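Long-range contacts in haloacid dehalogenase-like hydrolase (Bacteroides thetaiotaomicron, PDB 2RBK), which probably acts as a magnesium-dependent phosphatase of the haloacid dehalogenase superfamily: residues G11-F16 with N51-L56; S15-R20 with A244-D249; I26-A31 with G250-M255. All blocks are in the same frame, centred on the assembly; numbering follows the deposited sequence.

Contact 1: residues G11-F16 with N51-L56; sequences GTLVSF and NNLSEL
Val14 has the largest share of this contact, its CG2 methyl lying 3.7 Å from the backbone O of Asn52 and 3.9 Å from Asn52 ND2. The valine and asparagine side chains cross obliquely, the CG2 methyl nearest the ND2 end of the amide. CG1 of Val14 is anti to its own backbone N (chi1 179°), which turns both methyls to the amide. A second, wholly apolar cluster lies beside it: CD1 of Leu13 meets CD1 of Leu56 at 4.1 Å. Leu53 CD2 joins the two halves, touching Leu13 CD1 at 4.3 Å and also Val14 CG2.

Further out, Leu13 and Leu53 both rest on Ile41 of strand 38-42, and Leu56 touches Leu29 of helix 23-34. The loop 11-16 is closed on itself by a bond from Gly11 N to Val14 O of 2.8 Å, and it follows strand 4-7 and the metal ligands Asp8 and Asp10 just beyond that strand's end, as in the haloacid dehalogenase fold. Thr12 OG1 is hydrogen-bonded to Asp8 OD1, while the Asn52 side chain has its nearest atom about 3 Å from that of Asp10.

No hydrogen bond crosses between the segments, and four of the five touching residues are buried. The chemistry therefore implies that van der Waals packing holds the loop 11-16, next to the metal ligands, against residues 51-56, while Thr12 OG1 turns to Asp8 and Ser15 OG to Asp247.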
ATOM      1  N   GLY A  11      -2.370  -1.583  -9.269  1.00  9.83           N
ATOM      2  CA  GLY A  11      -2.477  -2.882  -9.878  1.00  9.71           C
ATOM      3  C   GLY A  11      -3.660  -3.682  -9.401  1.00  9.11           C
ATOM      4  O   GLY A  11      -3.835  -4.824  -9.848  1.00 10.20           O
ATOM      5  N   THR A  12      -4.491  -3.122  -8.530  1.00  8.86           N
ATOM      6  CA  THR A  12      -5.637  -3.839  -7.936  1.00  8.52           C
ATOM      7  C   THR A  12      -6.919  -3.052  -8.199  1.00  8.69           C
ATOM      8  O   THR A  12      -7.842  -3.583  -8.842  1.00  9.91           O
ATOM      9  CB  THR A  12      -5.349  -4.082  -6.444  1.00  8.52           C
ATOM     10  OG1 THR A  12      -4.196  -4.911  -6.325  1.00  9.29           O
ATOM     11  CG2 THR A  12      -6.564  -4.791  -5.791  1.00  9.22           C
ATOM     12  N   LEU A  13      -6.971  -1.804  -7.754  1.00  8.57           N
ATOM     13  CA  LEU A  13      -8.019  -0.868  -8.159  1.00  8.81           C
ATOM     14  C   LEU A  13      -7.633  -0.073  -9.401  1.00  9.55           C
ATOM     15  O   LEU A  13      -8.452   0.065 -10.279  1.00 12.34           O
ATOM     16  CB  LEU A  13      -8.351   0.130  -7.015  1.00  9.05           C
ATOM     17  CG  LEU A  13      -9.000  -0.516  -5.799  1.00  8.90           C
ATOM     18  CD1 LEU A  13      -9.089   0.548  -4.683  1.00 10.40           C
ATOM     19  CD2 LEU A  13     -10.367  -1.067  -6.110  1.00 10.36           C
ATOM     20  N   VAL A  14      -6.425   0.458  -9.443  1.00  9.88           N
ATOM     21  CA  VAL A  14      -5.944   1.335 -10.522  1.00 10.62           C
ATOM     22  C   VAL A  14      -4.979   0.578 -11.397  1.00 10.98           C
ATOM     23  O   VAL A  14      -3.965   0.060 -10.937  1.00 13.29           O
ATOM     24  CB  VAL A  14      -5.277   2.599  -9.927  1.00 11.43           C
ATOM     25  CG1 VAL A  14      -4.742   3.509 -11.087  1.00 14.28           C
ATOM     26  CG2 VAL A  14      -6.192   3.376  -9.072  1.00 12.31           C
ATOM     27  N   SER A  15      -5.296   0.524 -12.705  1.00 11.46           N
ATOM     28  CA  SER A  15      -4.471  -0.151 -13.668  1.00 13.01           C
ATOM     29  C   SER A  15      -3.137   0.531 -13.886  1.00 14.72           C
ATOM     30  O   SER A  15      -3.112   1.743 -14.113  1.00 15.55           O
ATOM     31  CB  SER A  15      -5.237  -0.175 -14.981  1.00 14.34           C
ATOM     32  OG  SER A  15      -4.402  -0.655 -16.026  1.00 17.73           O
ATOM     33  N   PHE A  16      -2.039  -0.205 -13.933  1.00 16.07           N
ATOM     34  CA  PHE A  16      -0.745   0.359 -14.265  1.00 17.84           C
ATOM     35  C   PHE A  16      -0.704   0.707 -15.744  1.00 19.80           C
ATOM     36  O   PHE A  16       0.069   1.567 -16.154  1.00 25.72           O
ATOM     37  CB  PHE A  16       0.383  -0.619 -13.959  1.00 18.28           C
ATOM     38  CG  PHE A  16       0.769  -0.709 -12.525  1.00 16.61           C
ATOM     39  CD1 PHE A  16       1.407   0.316 -11.885  1.00 17.04           C
ATOM     40  CD2 PHE A  16       0.503  -1.859 -11.752  1.00 18.61           C
ATOM     41  CE1 PHE A  16       1.801   0.214 -10.542  1.00 17.84           C
ATOM     42  CE2 PHE A  16       0.923  -1.896 -10.466  1.00 19.36           C
ATOM     43  CZ  PHE A  16       1.553  -0.908  -9.792  1.00 17.48           C
ATOM     44  N   ASN A  51      -3.683  10.183  -5.035  1.00 14.64           N
ATOM     45  CA  ASN A  51      -4.225  11.163  -5.973  1.00 16.29           C
ATOM     46  C   ASN A  51      -5.004  10.453  -7.074  1.00 14.21           C
ATOM     47  O   ASN A  51      -5.348  11.099  -8.061  1.00 19.44           O
ATOM     48  CB  ASN A  51      -3.111  12.038  -6.577  1.00 20.55           C
ATOM     49  CG  ASN A  51      -2.245  11.254  -7.558  1.00 24.52           C
ATOM     50  OD1 ASN A  51      -2.178  10.030  -7.543  1.00 23.07           O
ATOM     51  ND2 ASN A  51      -1.528  11.950  -8.451  1.00 30.79           N
ATOM     52  N   ASN A  52      -5.297   9.166  -6.909  1.00 13.29           N
ATOM     53  CA  ASN A  52      -5.813   8.324  -8.018  1.00 13.07           C
ATOM     54  C   ASN A  52      -7.109   7.638  -7.660  1.00 12.41           C
ATOM     55  O   ASN A  52      -7.553   6.763  -8.393  1.00 14.88           O
ATOM     56  CB  ASN A  52      -4.701   7.371  -8.457  1.00 14.14           C
ATOM     57  CG  ASN A  52      -4.199   6.442  -7.374  1.00 12.58           C
ATOM     58  OD1 ASN A  52      -4.604   6.582  -6.191  1.00 13.82           O
ATOM     59  ND2 ASN A  52      -3.272   5.575  -7.766  1.00 14.13           N
ATOM     60  N   LEU A  53      -7.787   8.056  -6.550  1.00 11.67           N
ATOM     61  CA  LEU A  53      -8.986   7.454  -6.089  1.00 11.33           C
ATOM     62  C   LEU A  53     -10.205   8.355  -6.142  1.00 12.65           C
ATOM     63  O   LEU A  53     -11.252   8.037  -5.574  1.00 12.49           O
ATOM     64  CB  LEU A  53      -8.880   6.881  -4.666  1.00 11.85           C
ATOM     65  CG  LEU A  53      -7.868   5.772  -4.475  1.00 11.50           C
ATOM     66  CD1 LEU A  53      -7.971   5.318  -3.007  1.00 11.73           C
ATOM     67  CD2 LEU A  53      -8.126   4.633  -5.434  1.00 12.57           C
ATOM     68  N   SER A  54     -10.146   9.518  -6.833  1.00 14.35           N
ATOM     69  CA  SER A  54     -11.258  10.464  -6.783  1.00 14.98           C
ATOM     70  C   SER A  54     -12.577   9.871  -7.217  1.00 14.74           C
ATOM     71  O   SER A  54     -13.594  10.245  -6.695  1.00 15.49           O
ATOM     72  CB  SER A  54     -10.949  11.730  -7.576  1.00 19.44           C
ATOM     73  OG  SER A  54     -10.784  11.472  -8.936  1.00 27.06           O
ATOM     74  N   GLU A  55     -12.572   8.950  -8.157  1.00 14.77           N
ATOM     75  CA  GLU A  55     -13.855   8.372  -8.539  1.00 15.82           C
ATOM     76  C   GLU A  55     -14.585   7.683  -7.386  1.00 15.16           C
ATOM     77  O   GLU A  55     -15.821   7.781  -7.196  1.00 20.91           O
ATOM     78  CB  GLU A  55     -13.680   7.413  -9.711  1.00 18.41           C
ATOM     79  CG  GLU A  55     -13.165   8.139 -10.936  1.00 23.91           C
ATOM     80  CD  GLU A  55     -12.422   7.231 -11.865  1.00 23.25           C
ATOM     81  OE1 GLU A  55     -11.552   6.485 -11.381  1.00 25.84           O
ATOM     82  OE2 GLU A  55     -12.642   7.260 -13.056  1.00 24.87           O
ATOM     83  N   LEU A  56     -13.830   6.993  -6.579  1.00 13.22           N
ATOM     84  CA  LEU A  56     -14.396   6.296  -5.440  1.00 11.96           C
ATOM     85  C   LEU A  56     -14.721   7.276  -4.295  1.00 11.74           C
ATOM     86  O   LEU A  56     -15.739   7.138  -3.628  1.00 12.84           O
ATOM     87  CB  LEU A  56     -13.477   5.182  -4.928  1.00 12.35           C
ATOM     88  CG  LEU A  56     -13.127   4.105  -5.937  1.00 14.25           C
ATOM     89  CD1 LEU A  56     -12.169   3.106  -5.345  1.00 15.18           C
ATOM     90  CD2 LEU A  56     -14.410   3.436  -6.447  1.00 19.51           C
TER

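Contact 2: residues S15-R20 with A244-D249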
ATOM      1  N   SER A  15      -5.296   0.524 -12.705  1.00 11.46           N
ATOM      2  CA  SER A  15      -4.471  -0.151 -13.668  1.00 13.01           C
ATOM      3  C   SER A  15      -3.137   0.531 -13.886  1.00 14.72           C
ATOM      4  O   SER A  15      -3.112   1.743 -14.113  1.00 15.55           O
ATOM      5  CB  SER A  15      -5.237  -0.175 -14.981  1.00 14.34           C
ATOM      6  OG  SER A  15      -4.402  -0.655 -16.026  1.00 17.73           O
ATOM      7  N   PHE A  16      -2.039  -0.205 -13.933  1.00 16.07           N
ATOM      8  CA  PHE A  16      -0.745   0.359 -14.265  1.00 17.84           C
ATOM      9  C   PHE A  16      -0.704   0.707 -15.744  1.00 19.80           C
ATOM     10  O   PHE A  16       0.069   1.567 -16.154  1.00 25.72           O
ATOM     11  CB  PHE A  16       0.383  -0.619 -13.959  1.00 18.28           C
ATOM     12  CG  PHE A  16       0.769  -0.709 -12.525  1.00 16.61           C
ATOM     13  CD1 PHE A  16       1.407   0.316 -11.885  1.00 17.04           C
ATOM     14  CD2 PHE A  16       0.503  -1.859 -11.752  1.00 18.61           C
ATOM     15  CE1 PHE A  16       1.801   0.214 -10.542  1.00 17.84           C
ATOM     16  CE2 PHE A  16       0.923  -1.896 -10.466  1.00 19.36           C
ATOM     17  CZ  PHE A  16       1.553  -0.908  -9.792  1.00 17.48           C
ATOM     18  N   GLU A  17      -1.493   0.012 -16.542  1.00 23.03           N
ATOM     19  CA  GLU A  17      -1.435   0.219 -18.013  0.63 25.15           C
ATOM     20  C   GLU A  17      -2.261   1.420 -18.425  1.00 25.67           C
ATOM     21  O   GLU A  17      -1.809   2.181 -19.296  1.00 31.70           O
ATOM     22  CB  GLU A  17      -1.763  -1.132 -18.664  0.63 26.44           C
ATOM     23  CG  GLU A  17      -0.767  -2.264 -18.364  0.63 29.34           C
ATOM     24  CD  GLU A  17      -0.853  -3.022 -17.061  0.63 30.17           C
ATOM     25  OE1 GLU A  17      -1.898  -3.135 -16.350  0.63 27.91           O
ATOM     26  OE2 GLU A  17       0.232  -3.553 -16.675  0.63 37.32           O
ATOM     27  N   THR A  18      -3.422   1.646 -17.802  1.00 23.87           N
ATOM     28  CA  THR A  18      -4.238   2.771 -18.150  1.00 26.28           C
ATOM     29  C   THR A  18      -4.144   3.904 -17.146  1.00 23.24           C
ATOM     30  O   THR A  18      -4.562   5.027 -17.407  1.00 26.88           O
ATOM     31  CB  THR A  18      -5.720   2.404 -18.256  1.00 25.42           C
ATOM     32  OG1 THR A  18      -6.194   2.124 -16.942  1.00 22.47           O
ATOM     33  CG2 THR A  18      -6.014   1.161 -19.121  1.00 31.61           C
ATOM     34  N   HIS A  19      -3.701   3.693 -15.926  1.00 20.17           N
ATOM     35  CA  HIS A  19      -3.705   4.633 -14.835  1.00 19.57           C
ATOM     36  C   HIS A  19      -5.114   5.039 -14.388  1.00 18.70           C
ATOM     37  O   HIS A  19      -5.323   6.089 -13.794  1.00 21.60           O
ATOM     38  CB  HIS A  19      -2.834   5.867 -15.093  1.00 23.20           C
ATOM     39  CG  HIS A  19      -1.458   5.380 -15.488  1.00 23.54           C
ATOM     40  ND1 HIS A  19      -0.595   4.729 -14.627  1.00 23.07           N
ATOM     41  CD2 HIS A  19      -0.860   5.433 -16.723  1.00 28.03           C
ATOM     42  CE1 HIS A  19       0.512   4.431 -15.324  1.00 26.32           C
ATOM     43  NE2 HIS A  19       0.386   4.848 -16.602  1.00 29.98           N
ATOM     44  N   ARG A  20      -6.122   4.203 -14.653  1.00 17.57           N
ATOM     45  CA  ARG A  20      -7.482   4.396 -14.309  1.00 17.14           C
ATOM     46  C   ARG A  20      -8.077   3.179 -13.594  1.00 13.50           C
ATOM     47  O   ARG A  20      -7.609   2.057 -13.757  1.00 14.18           O
ATOM     48  CB  ARG A  20      -8.338   4.713 -15.565  1.00 21.84           C
ATOM     49  CG  ARG A  20      -7.769   5.881 -16.387  1.00 26.28           C
ATOM     50  CD  ARG A  20      -7.840   7.170 -15.582  1.00 30.24           C
ATOM     51  NE  ARG A  20      -9.204   7.527 -15.104  1.00 31.77           N
ATOM     52  CZ  ARG A  20     -10.051   8.297 -15.736  1.00 35.63           C
ATOM     53  NH1 ARG A  20      -9.754   8.868 -16.909  1.00 40.10           N
ATOM     54  NH2 ARG A  20     -11.225   8.505 -15.164  1.00 46.17           N
ATOM     55  N   ALA A 244      -9.387 -12.673 -12.625  1.00 10.17           N
ATOM     56  CA  ALA A 244      -8.927 -12.237 -13.918  1.00 10.42           C
ATOM     57  C   ALA A 244      -7.950 -11.072 -13.766  1.00 10.17           C
ATOM     58  O   ALA A 244      -7.894 -10.412 -12.702  1.00 10.39           O
ATOM     59  CB  ALA A 244     -10.115 -11.808 -14.749  1.00 12.24           C
ATOM     60  N   PRO A 245      -7.226 -10.733 -14.820  1.00 10.98           N
ATOM     61  CA  PRO A 245      -6.468  -9.496 -14.823  1.00 10.90           C
ATOM     62  C   PRO A 245      -7.301  -8.272 -14.519  1.00 10.54           C
ATOM     63  O   PRO A 245      -8.512  -8.237 -14.805  1.00 10.34           O
ATOM     64  CB  PRO A 245      -5.863  -9.426 -16.255  1.00 13.82           C
ATOM     65  CG  PRO A 245      -5.783 -10.897 -16.637  1.00 14.31           C
ATOM     66  CD  PRO A 245      -7.041 -11.508 -16.068  1.00 12.66           C
ATOM     67  N   ILE A 246      -6.640  -7.239 -13.999  1.00 10.47           N
ATOM     68  CA  ILE A 246      -7.350  -6.030 -13.588  1.00  9.95           C
ATOM     69  C   ILE A 246      -8.207  -5.470 -14.697  1.00  9.79           C
ATOM     70  O   ILE A 246      -9.355  -5.078 -14.475  1.00 10.18           O
ATOM     71  CB  ILE A 246      -6.346  -4.985 -13.039  1.00 10.44           C
ATOM     72  CG1 ILE A 246      -7.125  -3.762 -12.531  1.00 10.30           C
ATOM     73  CG2 ILE A 246      -5.247  -4.595 -13.997  1.00 12.05           C
ATOM     74  CD1 ILE A 246      -6.308  -2.815 -11.746  1.00 12.01           C
ATOM     75  N   ASP A 247      -7.711  -5.398 -15.936  1.00 10.67           N
ATOM     76  CA  ASP A 247      -8.434  -4.781 -17.061  1.00 11.38           C
ATOM     77  C   ASP A 247      -9.325  -5.777 -17.787  1.00 11.45           C
ATOM     78  O   ASP A 247      -9.845  -5.460 -18.866  1.00 14.31           O
ATOM     79  CB  ASP A 247      -7.448  -4.001 -17.963  1.00 13.75           C
ATOM     80  CG  ASP A 247      -7.093  -2.663 -17.331  1.00 14.63           C
ATOM     81  OD1 ASP A 247      -7.923  -1.955 -16.712  1.00 15.82           O
ATOM     82  OD2 ASP A 247      -5.942  -2.216 -17.501  1.00 17.01           O
ATOM     83  N   GLU A 248      -9.548  -6.959 -17.228  1.00 10.71           N
ATOM     84  CA  GLU A 248     -10.545  -7.910 -17.659  1.00 10.92           C
ATOM     85  C   GLU A 248     -11.540  -8.181 -16.507  1.00 10.10           C
ATOM     86  O   GLU A 248     -11.958  -9.306 -16.242  1.00 10.97           O
ATOM     87  CB  GLU A 248      -9.879  -9.200 -18.120  1.00 12.49           C
ATOM     88  CG  GLU A 248      -8.966  -9.017 -19.314  1.00 15.42           C
ATOM     89  CD  GLU A 248      -8.195 -10.231 -19.737  1.00 17.44           C
ATOM     90  OE1 GLU A 248      -8.451 -11.348 -19.265  1.00 20.51           O
ATOM     91  OE2 GLU A 248      -7.228 -10.091 -20.472  1.00 30.83           O
ATOM     92  N   ASP A 249     -11.890  -7.083 -15.838  1.00 10.32           N
ATOM     93  CA  ASP A 249     -12.970  -7.103 -14.826  1.00  9.89           C
ATOM     94  C   ASP A 249     -12.577  -7.974 -13.621  1.00  9.17           C
ATOM     95  O   ASP A 249     -13.457  -8.534 -12.975  1.00  9.44           O
ATOM     96  CB  ASP A 249     -14.286  -7.569 -15.420  1.00 11.26           C
ATOM     97  CG  ASP A 249     -14.684  -6.787 -16.651  1.00 12.09           C
ATOM     98  OD1 ASP A 249     -15.039  -5.626 -16.491  1.00 15.55           O
ATOM     99  OD2 ASP A 249     -14.555  -7.250 -17.812  1.00 14.98           O
TER
HETATM  100  O   HOH W   1      -3.987  -3.988 -17.802  1.00 26.30           O
HETATM  101  O   HOH W   2      -8.416   0.643 -16.316  1.00 22.34           O
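Ser15 reaches across to Asp247 from a loop that joins strand 4-7 to helix 23-34 in the haloacid dehalogenase fold, and that loop is folded by an ST motif at Ser15 and an ST turn at Thr18. Along the serine side chain, CB comes first, 3.3 Å from Asp247 OD2. OG then stands anti to the backbone N of Ser15 (chi1 172°), a torsion that sets it beside the carbonyl carbon, where the following amides and the aspartate can both reach it. Ser15 OG donates to Asp247 OD2 over 2.6 Å. The carboxylate oxygen is met on its syn side, with the hydroxyl 24° out of the carboxylate plane.

The same OG also accepts, and this fixes its rotation: Thr18 N donates to Ser15 OG over 3.1 Å with a nearly straight N-H...O angle of 164°. Glu17 N adds a weak bond. An alanine here removes the hydroxyl, which would probably leave Asp247 OD2 without its direct protein donor and the Thr18 amide without its acceptor, weakening the turn.

The Thr18 and Asp247 side chains come from opposite directions, Thr18 CG2 3.7 Å from Asp247 OD2. On the exposed side, waters tie the two segments. In the conformer of Glu17 given, one water donates to both Glu17 OE1 and Asp247 OD2, which could ease the repulsion between the two carboxylates. A second water accepts from Thr18 OG1 and donates to Arg20 O and Asp247 OD1.

Away from the solvent, Ile246 supplies the apolar half of the contact, with its N bonded to Gln230 OE1. Its CD1 methyl ends 3.6 Å from the backbone N of Ser15.

Contact 3: residues I26-A31 with G250-M255; sequences IEALEA and GISKAM
Ala28 and Ser252 mark the closest approach of two helices that pack over strand 4-7 in the Rossmann-like core of this haloacid dehalogenase fold. The axes of the segments 26-31 and 250-255 come within 8.9 Å and run in roughly the same sense, 36° apart. Such proximity depends on small side chains: CB of Ala28 lies 4.0 Å from both CA and CB of Ser252, and the two CA atoms are 5.4 Å apart. Ser252 takes part through its CB, and its side chain also touches Ser24 of helix 23-34.

Toward the sheet, the packing is apolar and dense. Met255 SD touches Ala28 CB at 3.9 Å and, for the conformer of Leu29 given, Leu29 CD1 at 4.0 Å, the two longer side chains crossing at about a right angle. Leu29 CD1 also meets Ile251 CG2 at 4.2 Å. All three of these larger side chains rest on Phe7 of strand 4-7, and Ile251 and Met255 reach Phe209 of the neighbouring strand 206-210, so the helices share one floor.

On the solvent side, Glu27 and Lys253 are exposed and Glu30 partly so; none of the three meets the other segment, and no hydrogen bond spans the interface. Glu30 pairs with Arg59 instead, and the extended Lys253 chain takes its NZ to Glu248 O, at the loop before its own helix. Ala31, between these two regimes, touches the C-terminal Ile261.

The methionine is bent at its last torsion (chi3 63°), which brings its methyl against the facing helix backbone, with Met255 CE 3.5 Å from Ala28 O.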
ATOM      1  N   ILE A  26     -15.756   0.246 -10.299  1.00  9.79           N
ATOM      2  CA  ILE A  26     -16.604   1.252  -9.667  0.71 10.57           C
ATOM      3  C   ILE A  26     -18.013   0.703  -9.478  1.00 10.08           C
ATOM      4  O   ILE A  26     -18.603   0.868  -8.388  1.00 11.04           O
ATOM      5  CB  ILE A  26     -16.562   2.559 -10.456  0.71 11.35           C
ATOM      6  CG1 ILE A  26     -15.171   3.176 -10.549  0.71 11.51           C
ATOM      7  CG2 ILE A  26     -17.545   3.537  -9.772  0.71 17.14           C
ATOM      8  CD1 ILE A  26     -14.962   4.177 -11.677  0.71 15.04           C
ATOM      9  N   GLU A  27     -18.564   0.044 -10.484  1.00 10.01           N
ATOM     10  CA  GLU A  27     -19.919  -0.550 -10.356  1.00 10.37           C
ATOM     11  C   GLU A  27     -19.957  -1.595  -9.254  1.00  9.43           C
ATOM     12  O   GLU A  27     -20.926  -1.648  -8.475  1.00 10.12           O
ATOM     13  CB  GLU A  27     -20.283  -1.183 -11.727  1.00 13.14           C
ATOM     14  CG  GLU A  27     -20.562  -0.085 -12.737  1.00 19.49           C
ATOM     15  CD  GLU A  27     -20.604  -0.565 -14.151  1.00 26.67           C
ATOM     16  OE1 GLU A  27     -20.407  -1.756 -14.456  1.00 39.36           O
ATOM     17  OE2 GLU A  27     -20.853   0.288 -15.021  1.00 37.25           O
ATOM     18  N   ALA A  28     -18.943  -2.448  -9.146  1.00  9.32           N
ATOM     19  CA  ALA A  28     -18.915  -3.470  -8.124  1.00  9.31           C
ATOM     20  C   ALA A  28     -18.877  -2.868  -6.735  1.00  8.77           C
ATOM     21  O   ALA A  28     -19.549  -3.358  -5.823  1.00  9.26           O
ATOM     22  CB  ALA A  28     -17.701  -4.399  -8.371  1.00  9.97           C
ATOM     23  N   LEU A  29     -18.073  -1.833  -6.536  1.00  8.66           N
ATOM     24  CA  LEU A  29     -17.969  -1.205  -5.212  0.69  8.80           C
ATOM     25  C   LEU A  29     -19.258  -0.475  -4.889  1.00  9.08           C
ATOM     26  O   LEU A  29     -19.676  -0.469  -3.707  1.00  9.26           O
ATOM     27  CB  LEU A  29     -16.690  -0.372  -5.095  0.69  9.15           C
ATOM     28  CG  LEU A  29     -15.464  -1.118  -4.635  0.69  9.86           C
ATOM     29  CD1 LEU A  29     -15.078  -2.262  -5.538  0.69  9.87           C
ATOM     30  CD2 LEU A  29     -14.229  -0.184  -4.668  0.69 14.54           C
ATOM     31  N   GLU A  30     -19.915   0.146  -5.853  1.00  9.50           N
ATOM     32  CA  GLU A  30     -21.245   0.746  -5.598  1.00  9.75           C
ATOM     33  C   GLU A  30     -22.206  -0.324  -5.101  1.00  9.52           C
ATOM     34  O   GLU A  30     -22.940  -0.121  -4.115  1.00 10.24           O
ATOM     35  CB  GLU A  30     -21.776   1.384  -6.886  1.00 10.70           C
ATOM     36  CG  GLU A  30     -21.228   2.759  -7.197  1.00 11.67           C
ATOM     37  CD  GLU A  30     -21.887   3.892  -6.454  1.00 14.22           C
ATOM     38  OE1 GLU A  30     -22.897   3.737  -5.704  1.00 20.39           O
ATOM     39  OE2 GLU A  30     -21.365   5.034  -6.518  1.00 15.57           O
ATOM     40  N   ALA A  31     -22.209  -1.479  -5.794  1.00  9.63           N
ATOM     41  CA  ALA A  31     -23.148  -2.522  -5.411  1.00 10.12           C
ATOM     42  C   ALA A  31     -22.823  -3.070  -4.011  1.00  9.30           C
ATOM     43  O   ALA A  31     -23.710  -3.316  -3.207  1.00 10.39           O
ATOM     44  CB  ALA A  31     -23.101  -3.654  -6.436  1.00 10.37           C
ATOM     45  N   GLY A 250     -11.302  -8.051 -13.258  1.00  9.79           N
ATOM     46  CA  GLY A 250     -10.900  -8.940 -12.168  1.00  9.63           C
ATOM     47  C   GLY A 250     -11.615  -8.675 -10.862  1.00  8.80           C
ATOM     48  O   GLY A 250     -12.036  -9.635 -10.185  1.00  8.97           O
ATOM     49  N   ILE A 251     -11.724  -7.422 -10.444  1.00  8.58           N
ATOM     50  CA  ILE A 251     -12.373  -7.177  -9.137  1.00  8.33           C
ATOM     51  C   ILE A 251     -13.822  -7.583  -9.162  1.00  8.18           C
ATOM     52  O   ILE A 251     -14.322  -8.288  -8.280  1.00  8.63           O
ATOM     53  CB  ILE A 251     -12.175  -5.693  -8.705  1.00  8.56           C
ATOM     54  CG1 ILE A 251     -10.724  -5.351  -8.443  1.00  9.75           C
ATOM     55  CG2 ILE A 251     -13.075  -5.401  -7.520  1.00  9.05           C
ATOM     56  CD1 ILE A 251     -10.099  -6.102  -7.312  1.00 10.21           C
ATOM     57  N   SER A 252     -14.562  -7.103 -10.189  1.00  8.63           N
ATOM     58  CA  SER A 252     -15.983  -7.405 -10.278  1.00  8.73           C
ATOM     59  C   SER A 252     -16.236  -8.908 -10.345  1.00  8.90           C
ATOM     60  O   SER A 252     -17.107  -9.459  -9.661  1.00  9.21           O
ATOM     61  CB  SER A 252     -16.567  -6.682 -11.495  1.00  9.84           C
ATOM     62  OG  SER A 252     -17.918  -7.063 -11.688  1.00 11.89           O
ATOM     63  N   LYS A 253     -15.445  -9.606 -11.165  1.00  8.89           N
ATOM     64  CA  LYS A 253     -15.598 -11.051 -11.290  1.00  9.44           C
ATOM     65  C   LYS A 253     -15.377 -11.743  -9.969  1.00  8.89           C
ATOM     66  O   LYS A 253     -16.122 -12.703  -9.632  1.00 10.09           O
ATOM     67  CB  LYS A 253     -14.651 -11.611 -12.352  1.00 10.58           C
ATOM     68  CG  LYS A 253     -15.100 -11.295 -13.769  1.00 10.54           C
ATOM     69  CD  LYS A 253     -13.972 -11.653 -14.737  1.00 11.64           C
ATOM     70  CE  LYS A 253     -14.410 -11.520 -16.207  1.00 12.47           C
ATOM     71  NZ  LYS A 253     -13.228 -11.663 -17.100  1.00 13.61           N
ATOM     72  N   ALA A 254     -14.378 -11.331  -9.207  1.00  8.78           N
ATOM     73  CA  ALA A 254     -14.136 -11.962  -7.912  1.00  8.86           C
ATOM     74  C   ALA A 254     -15.304 -11.736  -6.950  1.00  8.29           C
ATOM     75  O   ALA A 254     -15.737 -12.636  -6.239  1.00  9.34           O
ATOM     76  CB  ALA A 254     -12.827 -11.482  -7.317  1.00  9.34           C
ATOM     77  N   MET A 255     -15.752 -10.478  -6.907  1.00  8.42           N
ATOM     78  CA  MET A 255     -16.874 -10.142  -6.007  1.00  8.42           C
ATOM     79  C   MET A 255     -18.126 -10.930  -6.342  1.00  8.73           C
ATOM     80  O   MET A 255     -18.865 -11.377  -5.454  1.00 10.22           O
ATOM     81  CB  MET A 255     -17.042  -8.646  -5.950  1.00  8.82           C
ATOM     82  CG  MET A 255     -15.853  -7.960  -5.297  1.00  8.90           C
ATOM     83  SD  MET A 255     -15.850  -6.158  -5.406  1.00  9.27           S
ATOM     84  CE  MET A 255     -17.327  -5.750  -4.485  1.00 10.60           C
TER

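Contacts 1 and 3 are buried and largely apolar, whereas contact 2 is only partly buried and relies on a hydroxyl, a carboxylate and water. Contacts 1 and 2 start from the same loop after strand 4-7, sharing Ser15 and Phe16, and press its two ends against different parts of the chain. Contact 3 ties the helix that follows that loop to the helix that follows 244-249. Direct bridges join them: Glu55 OE2 of contact 1 forms a salt bridge with Arg20 NH2 of contact 2, and Thr12 O of contact 1 packs against Ile251 CG1 of contact 3. Contacts 1 and 2 approach the magnesium site more closely than contact 3.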